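Local coordinates for Rbam17540 (Bacillus amyloliquefaciens, PDB 2YOY), which probably cleaves polysaccharides such as chitin or cellulose oxidatively, as a copper-dependent lytic polysaccharide monooxygenase of the former CBM33 family, at residues 27-32 with 75-80; 53-58 with 66-71; 87-92 with 139-144; 106-111 with 121-126. One frame throughout, in Å; residues are numbered along the deposited sequence.

Contact 1 (27-32 with 75-80); sequences AQKYGS and ADHWVK
Lys29 and His77 bring the two backbones nearest each other, their CA atoms 8.0 Å apart, where the last turn of helix 23-30 meets the irregular segment 75-80. Gly31, with positive phi, is the first residue to leave the helical conformation, and the carbonyl of Lys29 faces outward across the gap. His77 NE2 donates to Lys29 O over 2.9 Å; the bond is almost straight (174°), runs in the imidazole plane and arrives on a lone pair of the oxygen. With CG anti to the backbone N (chi1 177°) and the chain extended, Lys29 passes the imidazole in the opposite direction, so that its NZ lies 3.6 Å from Val79 CG2 and pairs with Glu17. Tyr30 CD2 packs 3.6 Å from CZ3 of Trp78, at the indole edge, with the two ring planes inclined at 50°. His77 CD2 covers one face of that indole. Water 1 donates to Tyr30 OH, also bonded to Glu17, and accepts from Val79 N at 2.8 Å. The helix-end carbonyl is thus satisfied by a side chain from the facing loop. Its bond requires a proton on NE2 of His77, which fixes that side of the ring as donor while leaving the overall charge of the imidazole undecided.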
loop_
_atom_site.group_PDB
_atom_site.type_symbol
_atom_site.label_atom_id
_atom_site.label_comp_id
_atom_site.label_asym_id
_atom_site.label_seq_id
_atom_site.Cartn_x
_atom_site.Cartn_y
_atom_site.Cartn_z
ATOM N N ALA A 27 -14.332 8.652 -7.331
ATOM C CA ALA A 27 -13.297 9.631 -7.119
ATOM C C ALA A 27 -13.627 10.406 -5.846
ATOM O O ALA A 27 -12.722 10.830 -5.087
ATOM C CB ALA A 27 -13.246 10.565 -8.318
ATOM N N GLN A 28 -14.922 10.507 -5.559
ATOM C CA GLN A 28 -15.329 11.164 -4.298
ATOM C C GLN A 28 -14.793 10.404 -3.085
ATOM O O GLN A 28 -14.452 10.998 -2.074
ATOM C CB GLN A 28 -16.853 11.322 -4.216
ATOM C CG GLN A 28 -17.277 12.651 -4.819
ATOM C CD GLN A 28 -18.731 12.730 -5.204
ATOM O OE1 GLN A 28 -19.452 11.724 -5.273
ATOM N NE2 GLN A 28 -19.170 13.942 -5.489
ATOM N N LYS A 29 -14.697 9.092 -3.226
ATOM C CA LYS A 29 -14.295 8.187 -2.134
ATOM C C LYS A 29 -12.752 8.053 -2.076
ATOM O O LYS A 29 -12.188 8.006 -0.991
ATOM C CB LYS A 29 -15.016 6.850 -2.321
ATOM C CG LYS A 29 -14.665 5.769 -1.329
ATOM C CD LYS A 29 -15.569 4.554 -1.541
ATOM C CE LYS A 29 -15.192 3.437 -0.575
ATOM N NZ LYS A 29 -16.189 2.334 -0.705
ATOM N N TYR A 30 -12.081 7.973 -3.225
ATOM C CA TYR A 30 -10.661 7.647 -3.295
ATOM C C TYR A 30 -9.762 8.791 -3.796
ATOM O O TYR A 30 -8.531 8.743 -3.601
ATOM C CB TYR A 30 -10.429 6.467 -4.287
ATOM C CG TYR A 30 -10.999 5.143 -3.860
ATOM C CD1 TYR A 30 -12.319 4.782 -4.167
ATOM C CD2 TYR A 30 -10.214 4.231 -3.129
ATOM C CE1 TYR A 30 -12.835 3.551 -3.767
ATOM C CE2 TYR A 30 -10.711 3.011 -2.717
ATOM C CZ TYR A 30 -12.030 2.682 -3.016
ATOM O OH TYR A 30 -12.544 1.479 -2.602
ATOM N N GLY A 31 -10.351 9.775 -4.478
ATOM C CA GLY A 31 -9.603 10.743 -5.270
ATOM C C GLY A 31 -9.097 10.220 -6.593
ATOM O O GLY A 31 -9.513 9.155 -7.043
ATOM N N SER A 32 -8.206 10.967 -7.229
ATOM C CA SER A 32 -7.816 10.706 -8.604
ATOM C C SER A 32 -7.011 9.428 -8.885
ATOM O O SER A 32 -6.781 9.063 -10.065
ATOM C CB SER A 32 -7.038 11.909 -9.145
ATOM O OG SER A 32 -5.863 12.135 -8.375
ATOM N N ALA A 75 -12.509 4.642 10.675
ATOM C CA ALA A 75 -12.845 3.237 10.846
ATOM C C ALA A 75 -13.718 2.651 9.726
ATOM O O ALA A 75 -13.604 1.454 9.423
ATOM C CB ALA A 75 -13.508 3.018 12.199
ATOM N N ASP A 76 -14.548 3.494 9.106
ATOM C CA ASP A 76 -15.564 3.037 8.169
ATOM C C ASP A 76 -15.288 3.378 6.719
ATOM O O ASP A 76 -15.989 2.863 5.852
ATOM C CB ASP A 76 -16.946 3.599 8.580
ATOM C CG ASP A 76 -17.470 2.978 9.886
ATOM O OD1 ASP A 76 -16.946 1.925 10.335
ATOM O OD2 ASP A 76 -18.397 3.550 10.484
ATOM N N HIS A 77 -14.284 4.203 6.443
ATOM C CA HIS A 77 -14.157 4.797 5.091
ATOM C C HIS A 77 -13.852 3.742 4.047
ATOM O O HIS A 77 -14.468 3.746 2.988
ATOM C CB HIS A 77 -13.113 5.885 5.013
ATOM C CG HIS A 77 -13.208 6.706 3.753
ATOM N ND1 HIS A 77 -14.052 7.786 3.634
ATOM C CD2 HIS A 77 -12.582 6.596 2.556
ATOM C CE1 HIS A 77 -13.942 8.307 2.427
ATOM N NE2 HIS A 77 -13.085 7.580 1.741
ATOM N N TRP A 78 -12.899 2.856 4.331
ATOM C CA TRP A 78 -12.389 1.974 3.281
ATOM C C TRP A 78 -12.969 0.570 3.280
ATOM O O TRP A 78 -13.331 0.031 4.315
ATOM C CB TRP A 78 -10.846 1.902 3.368
ATOM C CG TRP A 78 -10.227 3.298 3.413
ATOM C CD1 TRP A 78 -9.636 3.899 4.513
ATOM C CD2 TRP A 78 -10.111 4.235 2.355
ATOM N NE1 TRP A 78 -9.139 5.125 4.168
ATOM C CE2 TRP A 78 -9.466 5.386 2.875
ATOM C CE3 TRP A 78 -10.459 4.233 1.021
ATOM C CZ2 TRP A 78 -9.171 6.496 2.087
ATOM C CZ3 TRP A 78 -10.184 5.354 0.242
ATOM C CH2 TRP A 78 -9.531 6.459 0.771
ATOM N N VAL A 79 -12.927 -0.074 2.105
ATOM C CA VAL A 79 -13.399 -1.452 1.970
ATOM C C VAL A 79 -12.373 -2.421 2.528
ATOM O O VAL A 79 -11.211 -2.417 2.119
ATOM C CB VAL A 79 -13.685 -1.831 0.494
ATOM C CG1 VAL A 79 -14.126 -3.281 0.395
ATOM C CG2 VAL A 79 -14.782 -0.946 -0.107
ATOM N N LYS A 80 -12.779 -3.251 3.481
ATOM C CA LYS A 80 -11.873 -4.232 4.080
ATOM C C LYS A 80 -12.015 -5.602 3.379
ATOM O O LYS A 80 -13.106 -6.019 2.970
ATOM C CB LYS A 80 -12.191 -4.419 5.535
ATOM C CG LYS A 80 -11.786 -3.210 6.387
ATOM C CD LYS A 80 -12.976 -2.440 6.847
ATOM C CE LYS A 80 -12.556 -1.166 7.539
ATOM N NZ LYS A 80 -13.523 -0.117 7.141
HETATM O O HOH W 1 -11.503 1.049 -0.079
#

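Contact 2 (53-58 with 66-71); sequences DGRIAS and IDFGLD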
loop_
_atom_site.group_PDB
_atom_site.type_symbol
_atom_site.label_atom_id
_atom_site.label_comp_id
_atom_site.label_asym_id
_atom_site.label_seq_id
_atom_site.Cartn_x
_atom_site.Cartn_y
_atom_site.Cartn_z
ATOM N N ASP A 53 4.329 11.571 7.782
ATOM C CA ASP A 53 3.144 11.089 8.467
ATOM C C ASP A 53 1.895 11.836 7.955
ATOM O O ASP A 53 1.926 13.045 7.661
ATOM C CB ASP A 53 3.312 11.294 9.984
ATOM C CG ASP A 53 4.280 10.276 10.619
ATOM O OD1 ASP A 53 4.640 9.248 10.005
ATOM O OD2 ASP A 53 4.680 10.475 11.784
ATOM N N GLY A 54 0.797 11.109 7.824
ATOM C CA GLY A 54 -0.450 11.664 7.272
ATOM C C GLY A 54 -0.453 11.709 5.730
ATOM O O GLY A 54 -1.458 12.078 5.144
ATOM N N ARG A 55 0.670 11.358 5.108
ATOM C CA ARG A 55 0.803 11.335 3.650
ATOM C C ARG A 55 1.352 9.996 3.137
ATOM O O ARG A 55 1.845 9.907 2.005
ATOM C CB ARG A 55 1.689 12.464 3.162
ATOM C CG ARG A 55 1.124 13.841 3.447
ATOM C CD ARG A 55 0.084 14.228 2.410
ATOM N NE ARG A 55 -0.601 15.491 2.747
ATOM C CZ ARG A 55 -1.902 15.614 3.022
ATOM N NH1 ARG A 55 -2.728 14.559 2.998
ATOM N NH2 ARG A 55 -2.414 16.813 3.317
ATOM N N ILE A 56 1.276 8.967 3.986
ATOM C CA ILE A 56 1.820 7.670 3.649
ATOM C C ILE A 56 0.971 6.960 2.592
ATOM O O ILE A 56 1.501 6.425 1.607
ATOM C CB ILE A 56 1.978 6.771 4.918
ATOM C CG1 ILE A 56 2.993 7.416 5.864
ATOM C CG2 ILE A 56 2.462 5.375 4.535
ATOM C CD1 ILE A 56 3.023 6.812 7.245
ATOM N N ALA A 57 -0.334 6.914 2.830
ATOM C CA ALA A 57 -1.226 6.228 1.911
ATOM C C ALA A 57 -1.222 6.833 0.505
ATOM O O ALA A 57 -1.344 6.107 -0.455
ATOM C CB ALA A 57 -2.610 6.165 2.499
ATOM N N SER A 58 -1.052 8.144 0.353
ATOM C CA SER A 58 -1.019 8.774 -0.971
ATOM C C SER A 58 0.408 8.919 -1.503
ATOM O O SER A 58 0.616 9.405 -2.623
ATOM C CB SER A 58 -1.669 10.140 -0.942
ATOM O OG SER A 58 -0.828 11.080 -0.321
ATOM N N ILE A 66 -1.199 11.991 -8.416
ATOM C CA ILE A 66 -2.488 11.757 -7.854
ATOM C C ILE A 66 -2.689 12.855 -6.799
ATOM O O ILE A 66 -1.830 13.707 -6.605
ATOM C CB ILE A 66 -2.643 10.341 -7.178
ATOM C CG1 ILE A 66 -1.613 10.152 -6.067
ATOM C CG2 ILE A 66 -2.494 9.233 -8.190
ATOM C CD1 ILE A 66 -1.688 8.814 -5.327
ATOM N N ASP A 67 -3.851 12.850 -6.181
ATOM C CA ASP A 67 -4.168 13.856 -5.121
ATOM C C ASP A 67 -3.976 13.201 -3.740
ATOM O O ASP A 67 -3.301 12.186 -3.643
ATOM C CB ASP A 67 -5.582 14.398 -5.320
ATOM C CG ASP A 67 -6.643 13.308 -5.339
ATOM O OD1 ASP A 67 -6.403 12.214 -4.782
ATOM O OD2 ASP A 67 -7.735 13.530 -5.935
ATOM N N PHE A 68 -4.554 13.773 -2.681
ATOM C CA PHE A 68 -4.367 13.290 -1.329
ATOM C C PHE A 68 -5.554 12.454 -0.833
ATOM O O PHE A 68 -5.660 12.210 0.376
ATOM C CB PHE A 68 -4.146 14.442 -0.319
ATOM C CG PHE A 68 -2.920 15.280 -0.585
ATOM C CD1 PHE A 68 -1.705 14.697 -0.816
ATOM C CD2 PHE A 68 -3.011 16.672 -0.595
ATOM C CE1 PHE A 68 -0.580 15.460 -1.105
ATOM C CE2 PHE A 68 -1.900 17.451 -0.859
ATOM C CZ PHE A 68 -0.681 16.845 -1.112
ATOM N N GLY A 69 -6.424 11.988 -1.744
ATOM C CA GLY A 69 -7.603 11.227 -1.345
ATOM C C GLY A 69 -7.384 9.966 -0.488
ATOM O O GLY A 69 -8.198 9.674 0.362
ATOM N N LEU A 70 -6.300 9.262 -0.754
ATOM C CA LEU A 70 -5.978 8.056 -0.034
ATOM C C LEU A 70 -5.606 8.313 1.445
ATOM O O LEU A 70 -5.658 7.392 2.261
ATOM C CB LEU A 70 -4.922 7.261 -0.707
ATOM C CG LEU A 70 -5.348 6.713 -2.065
ATOM C CD1 LEU A 70 -4.097 6.137 -2.700
ATOM C CD2 LEU A 70 -6.441 5.660 -1.967
ATOM N N ASP A 71 -5.332 9.567 1.781
ATOM C CA ASP A 71 -4.889 9.860 3.124
ATOM C C ASP A 71 -6.010 9.985 4.133
ATOM O O ASP A 71 -5.733 10.000 5.327
ATOM C CB ASP A 71 -4.013 11.106 3.133
ATOM C CG ASP A 71 -2.707 10.924 2.389
ATOM O OD1 ASP A 71 -2.073 9.836 2.499
ATOM O OD2 ASP A 71 -2.276 11.905 1.722
HETATM O O HOH W 2 -1.408 8.614 4.900
#
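Ile66 touches the end of segment 53-58 through its CD1, 3.6 Å from Ser58 O. One residue on, Asp67 turns its carboxylate back on its own segment: OD1 accepts from Gly69 N, an Asx turn, while OD2 receives Ser32 N, just after helix 23-30. Phe68 lays its ring flat against the guanidinium of Arg55, the planes only 11° apart and CZ of Arg55 3.9 Å from the ring centroid, a cation-pi stack; Ser58 OG lies at the ring edge. A bend at chi2 (-81°) folds Arg55 over this face. Leu70 sets its CB 4.1 Å from Ala57 CB. Asp71 then gathers most of the polar bonds. Its OD2 takes Ser58 OG at 2.6 Å, on the syn side but tilted out of the carboxylate plane, and, from the opposite face of the carboxylate, Arg55 NH1 at 3.0 Å in a salt bridge. OD1 accepts from Ser58 N (2.9 Å), which comes from above the carboxylate plane, and from water 2, which links it to Ala57 N. Two bonds to each oxygen should hold the carboxylate in place and favour its charged form. The contact closes the short excursion through helix 59-62: Ser58 OG also accepts from Gly61 N, and Asn60 of that helix packs against both Arg55 and Phe68.

Contact 3 (87-92 with 139-144); sequences FNTFTW and NLTHKI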
loop_
_atom_site.group_PDB
_atom_site.type_symbol
_atom_site.label_atom_id
_atom_site.label_comp_id
_atom_site.label_asym_id
_atom_site.label_seq_id
_atom_site.Cartn_x
_atom_site.Cartn_y
_atom_site.Cartn_z
ATOM N N PHE A 87 1.085 -17.008 7.155
ATOM C CA PHE A 87 1.663 -16.782 5.852
ATOM C C PHE A 87 0.612 -16.402 4.814
ATOM O O PHE A 87 -0.473 -16.983 4.743
ATOM C CB PHE A 87 2.454 -17.975 5.353
ATOM C CG PHE A 87 3.843 -18.084 5.943
ATOM C CD1 PHE A 87 4.817 -17.104 5.689
ATOM C CD2 PHE A 87 4.198 -19.201 6.691
ATOM C CE1 PHE A 87 6.114 -17.236 6.201
ATOM C CE2 PHE A 87 5.485 -19.327 7.201
ATOM C CZ PHE A 87 6.432 -18.359 6.937
ATOM N N ASN A 88 0.926 -15.368 4.049
ATOM C CA ASN A 88 0.027 -14.879 3.009
ATOM C C ASN A 88 0.876 -14.506 1.877
ATOM O O ASN A 88 2.073 -14.233 2.097
ATOM C CB ASN A 88 -0.701 -13.629 3.528
ATOM C CG ASN A 88 -1.995 -13.984 4.231
ATOM O OD1 ASN A 88 -3.058 -14.245 3.580
ATOM N ND2 ASN A 88 -1.914 -14.066 5.563
ATOM N N THR A 89 0.304 -14.468 0.665
ATOM C CA THR A 89 1.072 -13.977 -0.472
ATOM C C THR A 89 0.611 -12.592 -0.916
ATOM O O THR A 89 -0.563 -12.263 -0.825
ATOM C CB THR A 89 0.949 -14.917 -1.656
ATOM O OG1 THR A 89 -0.444 -15.066 -1.949
ATOM C CG2 THR A 89 1.555 -16.269 -1.308
ATOM N N PHE A 90 1.564 -11.817 -1.422
ATOM C CA PHE A 90 1.328 -10.434 -1.871
ATOM C C PHE A 90 1.885 -10.368 -3.278
ATOM O O PHE A 90 3.089 -10.496 -3.478
ATOM C CB PHE A 90 2.016 -9.421 -0.929
ATOM C CG PHE A 90 1.448 -9.448 0.424
ATOM C CD1 PHE A 90 1.801 -10.439 1.340
ATOM C CD2 PHE A 90 0.466 -8.502 0.811
ATOM C CE1 PHE A 90 1.203 -10.490 2.590
ATOM C CE2 PHE A 90 -0.130 -8.569 2.077
ATOM C CZ PHE A 90 0.241 -9.553 2.969
ATOM N N THR A 91 0.984 -10.218 -4.253
ATOM C CA THR A 91 1.348 -10.169 -5.665
ATOM C C THR A 91 1.163 -8.789 -6.259
ATOM O O THR A 91 0.066 -8.218 -6.190
ATOM C CB THR A 91 0.488 -11.149 -6.470
ATOM O OG1 THR A 91 0.757 -12.473 -5.990
ATOM C CG2 THR A 91 0.847 -11.077 -7.920
ATOM N N TRP A 92 2.244 -8.270 -6.828
ATOM C CA TRP A 92 2.250 -6.971 -7.513
ATOM C C TRP A 92 1.926 -7.144 -8.982
ATOM O O TRP A 92 2.325 -8.146 -9.602
ATOM C CB TRP A 92 3.620 -6.301 -7.355
ATOM C CG TRP A 92 3.921 -5.819 -5.936
ATOM C CD1 TRP A 92 4.271 -6.586 -4.875
ATOM C CD2 TRP A 92 3.935 -4.461 -5.467
ATOM N NE1 TRP A 92 4.504 -5.785 -3.764
ATOM C CE2 TRP A 92 4.313 -4.483 -4.103
ATOM C CE3 TRP A 92 3.646 -3.241 -6.056
ATOM C CZ2 TRP A 92 4.393 -3.316 -3.312
ATOM C CZ3 TRP A 92 3.747 -2.072 -5.258
ATOM C CH2 TRP A 92 4.136 -2.124 -3.927
ATOM N N ASN A 139 10.479 -11.231 -9.391
ATOM C CA ASN A 139 9.893 -11.747 -8.151
ATOM C C ASN A 139 8.533 -11.077 -7.914
ATOM O O ASN A 139 8.434 -10.172 -7.105
ATOM C CB ASN A 139 10.837 -11.512 -6.959
ATOM C CG ASN A 139 10.387 -12.230 -5.709
ATOM O OD1 ASN A 139 9.416 -13.009 -5.744
ATOM N ND2 ASN A 139 11.086 -12.015 -4.618
ATOM N N LEU A 140 7.499 -11.556 -8.606
ATOM C CA LEU A 140 6.149 -10.952 -8.578
ATOM C C LEU A 140 5.402 -11.047 -7.254
ATOM O O LEU A 140 4.658 -10.116 -6.877
ATOM C CB LEU A 140 5.261 -11.599 -9.646
ATOM C CG LEU A 140 5.606 -11.190 -11.076
ATOM C CD1 LEU A 140 4.991 -12.192 -12.045
ATOM C CD2 LEU A 140 5.153 -9.775 -11.390
ATOM N N THR A 141 5.601 -12.158 -6.560
ATOM C CA THR A 141 4.774 -12.548 -5.402
ATOM C C THR A 141 5.658 -12.859 -4.207
ATOM O O THR A 141 6.629 -13.594 -4.339
ATOM C CB THR A 141 3.957 -13.805 -5.761
ATOM O OG1 THR A 141 3.045 -13.498 -6.814
ATOM C CG2 THR A 141 3.154 -14.336 -4.573
ATOM N N HIS A 142 5.345 -12.263 -3.044
ATOM C CA HIS A 142 6.122 -12.399 -1.848
ATOM C C HIS A 142 5.333 -13.103 -0.756
ATOM O O HIS A 142 4.153 -12.827 -0.570
ATOM C CB HIS A 142 6.499 -10.996 -1.348
ATOM C CG HIS A 142 7.133 -10.170 -2.412
ATOM N ND1 HIS A 142 6.780 -8.867 -2.646
ATOM C CD2 HIS A 142 8.019 -10.501 -3.382
ATOM C CE1 HIS A 142 7.458 -8.404 -3.673
ATOM N NE2 HIS A 142 8.202 -9.381 -4.155
ATOM N N LYS A 143 6.011 -13.961 -0.004
ATOM C CA LYS A 143 5.393 -14.700 1.121
ATOM C C LYS A 143 5.817 -14.028 2.376
ATOM O O LYS A 143 6.981 -14.017 2.693
ATOM C CB LYS A 143 5.931 -16.121 1.128
ATOM C CG LYS A 143 5.300 -17.043 2.152
ATOM C CD LYS A 143 5.947 -18.414 2.019
ATOM C CE LYS A 143 5.526 -19.371 3.113
ATOM N NZ LYS A 143 6.514 -20.467 3.188
ATOM N N ILE A 144 4.840 -13.427 3.040
ATOM C CA ILE A 144 5.034 -12.617 4.210
ATOM C C ILE A 144 4.162 -13.189 5.341
ATOM O O ILE A 144 2.957 -13.518 5.153
ATOM C CB ILE A 144 4.635 -11.194 3.891
ATOM C CG1 ILE A 144 5.472 -10.576 2.751
ATOM C CG2 ILE A 144 4.734 -10.283 5.114
ATOM C CD1 ILE A 144 6.942 -10.335 3.046
#
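Thr91 OG1 and Thr141 OG1 share the shortest polar bond here, 2.6 Å, and either hydroxyl could be the donor. Both threonines set OG1 anti to their carbonyl carbon (chi1 -62° for Thr91), which turns the two oxygens toward each other within a non-hydrogen-bonded pair; Thr141 CG2 also reaches Thr89 CB at 3.7 Å. Asn88-Ile144 and Phe90-His142 are antiparallel hydrogen-bonded pairs, each closed by two backbone N-H...O bonds. Trp92 N extends the ladder to Leu140 O at 3.0 Å. On the face carrying Phe90 and His142, CE1 of Phe90 meets Ile144 CB at 3.7 Å, the side chains crossing at about a right angle. Trp92 and His142 approach rim to rim, CD1 to CE1 at 3.9 Å. Tyr105 OH, from strand 100-108 of the other sheet, is hydrogen-bonded to each of these two rings. Lys143 stretches over Phe87: its CE stands 3.5 Å from the ring centroid, a CH-pi contact, and NZ lies 4.2 Å from that centroid, only 5° off the normal. The chemistry thus differs by place: aromatic and aliphatic groups are buried against the second sheet, hydroxyls join the strands on the Thr89, Thr91 and Thr141 face, and a cation-pi contact closes the exposed Phe87 end.

Contact 4 (106-111 with 121-126); sequences YITKKN and DEFELI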
loop_
_atom_site.group_PDB
_atom_site.type_symbol
_atom_site.label_atom_id
_atom_site.label_comp_id
_atom_site.label_asym_id
_atom_site.label_seq_id
_atom_site.Cartn_x
_atom_site.Cartn_y
_atom_site.Cartn_z
ATOM N N TYR A 106 4.769 -3.868 6.326
ATOM C CA TYR A 106 4.485 -3.426 7.656
ATOM C C TYR A 106 3.003 -3.720 7.938
ATOM O O TYR A 106 2.185 -3.745 7.022
ATOM C CB TYR A 106 4.714 -1.935 7.773
ATOM C CG TYR A 106 6.102 -1.476 7.355
ATOM C CD1 TYR A 106 6.468 -1.384 6.008
ATOM C CD2 TYR A 106 7.087 -1.238 8.292
ATOM C CE1 TYR A 106 7.759 -1.053 5.635
ATOM C CE2 TYR A 106 8.353 -0.855 7.914
ATOM C CZ TYR A 106 8.685 -0.771 6.597
ATOM O OH TYR A 106 9.944 -0.434 6.213
ATOM N N ILE A 107 2.654 -3.841 9.199
ATOM C CA ILE A 107 1.249 -3.946 9.616
ATOM C C ILE A 107 1.053 -2.965 10.765
ATOM O O ILE A 107 1.985 -2.657 11.487
ATOM C CB ILE A 107 0.844 -5.363 10.043
ATOM C CG1 ILE A 107 -0.693 -5.476 10.067
ATOM C CG2 ILE A 107 1.421 -5.692 11.414
ATOM C CD1 ILE A 107 -1.177 -6.896 10.105
ATOM N N THR A 108 -0.172 -2.505 10.890
ATOM C CA THR A 108 -0.567 -1.673 12.018
ATOM C C THR A 108 -0.431 -2.453 13.316
ATOM O O THR A 108 -0.673 -3.644 13.376
ATOM C CB THR A 108 -2.021 -1.210 11.897
ATOM O OG1 THR A 108 -2.815 -2.286 11.409
ATOM C CG2 THR A 108 -2.099 -0.022 10.930
ATOM N N LYS A 109 -0.121 -1.724 14.376
ATOM C CA LYS A 109 0.044 -2.308 15.709
ATOM C C LYS A 109 -1.295 -2.639 16.305
ATOM O O LYS A 109 -2.322 -2.055 15.938
ATOM C CB LYS A 109 0.791 -1.346 16.618
ATOM C CG LYS A 109 2.218 -1.071 16.170
ATOM C CD LYS A 109 2.883 0.038 16.980
ATOM C CE LYS A 109 4.375 0.098 16.648
ATOM N NZ LYS A 109 5.101 1.201 17.357
ATOM N N LYS A 110 -1.272 -3.571 17.271
ATOM C CA LYS A 110 -2.482 -4.051 17.943
ATOM C C LYS A 110 -3.367 -2.910 18.432
ATOM O O LYS A 110 -4.591 -2.977 18.338
ATOM C CB LYS A 110 -2.105 -4.985 19.115
ATOM C CG LYS A 110 -3.254 -5.803 19.672
ATOM C CD LYS A 110 -2.739 -6.804 20.695
ATOM C CE LYS A 110 -3.873 -7.530 21.390
ATOM N NZ LYS A 110 -4.683 -8.340 20.442
ATOM N N ASN A 111 -2.760 -1.849 18.938
ATOM C CA ASN A 111 -3.556 -0.771 19.517
ATOM C C ASN A 111 -3.676 0.450 18.601
ATOM O O ASN A 111 -3.882 1.557 19.079
ATOM C CB ASN A 111 -2.934 -0.363 20.866
ATOM C CG ASN A 111 -1.523 0.165 20.705
ATOM O OD1 ASN A 111 -0.921 0.028 19.634
ATOM N ND2 ASN A 111 -0.993 0.774 21.754
ATOM N N ASP A 121 4.776 5.410 13.445
ATOM C CA ASP A 121 4.819 4.792 14.722
ATOM C C ASP A 121 3.614 3.923 15.027
ATOM O O ASP A 121 3.610 3.211 16.036
ATOM C CB ASP A 121 5.079 5.830 15.821
ATOM C CG ASP A 121 3.953 6.791 16.015
ATOM O OD1 ASP A 121 2.895 6.691 15.346
ATOM O OD2 ASP A 121 4.143 7.677 16.868
ATOM N N GLU A 122 2.635 3.892 14.107
ATOM C CA GLU A 122 1.535 2.917 14.194
ATOM C C GLU A 122 1.829 1.607 13.444
ATOM O O GLU A 122 1.001 0.718 13.487
ATOM C CB GLU A 122 0.268 3.510 13.569
ATOM C CG GLU A 122 -0.331 4.638 14.341
ATOM C CD GLU A 122 -1.696 4.969 13.816
ATOM O OE1 GLU A 122 -1.803 5.391 12.641
ATOM O OE2 GLU A 122 -2.646 4.760 14.571
ATOM N N PHE A 123 2.980 1.509 12.760
ATOM C CA PHE A 123 3.292 0.318 11.911
ATOM C C PHE A 123 4.469 -0.428 12.463
ATOM O O PHE A 123 5.419 0.168 12.992
ATOM C CB PHE A 123 3.663 0.791 10.532
ATOM C CG PHE A 123 2.483 1.153 9.676
ATOM C CD1 PHE A 123 1.745 0.140 9.064
ATOM C CD2 PHE A 123 2.105 2.481 9.465
ATOM C CE1 PHE A 123 0.642 0.430 8.298
ATOM C CE2 PHE A 123 1.012 2.780 8.685
ATOM C CZ PHE A 123 0.254 1.754 8.120
ATOM N N GLU A 124 4.476 -1.731 12.263
ATOM C CA GLU A 124 5.674 -2.486 12.551
ATOM C C GLU A 124 6.036 -3.333 11.375
ATOM O O GLU A 124 5.162 -3.790 10.708
ATOM C CB GLU A 124 5.560 -3.322 13.810
ATOM C CG GLU A 124 4.398 -4.251 13.903
ATOM C CD GLU A 124 4.353 -4.909 15.285
ATOM O OE1 GLU A 124 5.411 -5.256 15.836
ATOM O OE2 GLU A 124 3.254 -5.048 15.815
ATOM N N LEU A 125 7.330 -3.473 11.155
ATOM C CA LEU A 125 7.872 -4.250 10.072
ATOM C C LEU A 125 7.535 -5.698 10.279
ATOM O O LEU A 125 7.655 -6.218 11.396
ATOM C CB LEU A 125 9.407 -4.000 10.006
ATOM C CG LEU A 125 10.190 -4.843 8.973
ATOM C CD1 LEU A 125 9.938 -4.275 7.595
ATOM C CD2 LEU A 125 11.696 -4.771 9.314
ATOM N N ILE A 126 7.058 -6.365 9.228
ATOM C CA ILE A 126 6.750 -7.796 9.305
ATOM C C ILE A 126 7.518 -8.633 8.316
ATOM O O ILE A 126 7.617 -9.843 8.520
ATOM C CB ILE A 126 5.225 -8.116 9.147
ATOM C CG1 ILE A 126 4.656 -7.600 7.809
ATOM C CG2 ILE A 126 4.514 -7.541 10.344
ATOM C CD1 ILE A 126 3.241 -8.049 7.521
HETATM O O HOH W 3 6.687 1.792 14.904
HETATM O O HOH W 4 1.308 -4.468 18.164
#
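Ile107 and Glu124 form the hydrogen-bonded pair at the middle of this antiparallel ladder, Ile107 N giving to Glu124 O and Glu124 N to Ile107 O. Lys109 N continues the series to Glu122 O at 2.8 Å, just past the end of strand 100-108. Side-chain polar bonds follow: the extended Lys109 chain passes Glu122 O, and its NZ donates to Asp121 O at 2.8 Å. Water 3 bridges the same NZ to Phe123 O, so the ammonium ties together two backbone carbonyls. Water 4 accepts a hydrogen bond from Lys110 N and donates one to Glu124 OE2, which is also paired with Arg150. Apolar contacts complete the interface. Leu125 CD1 sits over one face of the Tyr106 ring, toward its rim, 4.1 Å from the centroid; a chi1 of 175° carries the leucine branch over the phenol. Tyr106 CB touches Phe123 CD1 at 3.8 Å, and Thr108 CG2 lies off-centre against the Phe123 ring. Ile107 CG2 meets Ile126 CG2 at 3.8 Å. On the sheet face opposite Tyr106 and Leu125, Ile107 runs beside the aliphatic part of Glu124. Strand 100-108 also pairs with strand 154-162, placing this ladder in one sheet of the immunoglobulin-like beta-sandwich core characteristic of lytic polysaccharide monooxygenases.

Overall arrangement
Contacts 1 and 2 belong to the helical and loop region preceding most of the beta core, and contacts 3 and 4 to the two sheets of that core. Contact 2 falls within the chain span bracketed by contact 1, their centres 12 Å apart, and the two touch where Trp78 CH2 packs 3.5 Å from Gly69 O. Contact 4 is likewise enclosed by contact 3; Ile126 CD1 meets Ile144 CG2 at 3.6 Å, joining sheet to sheet. Contacts 1 and 3 lie on opposite sides of the chain's centre, about 24 Å between centres. The copper(I) bound by His1 and His98 is about 10 Å from the Trp92 side chain and about 12 Å from that of Ile66.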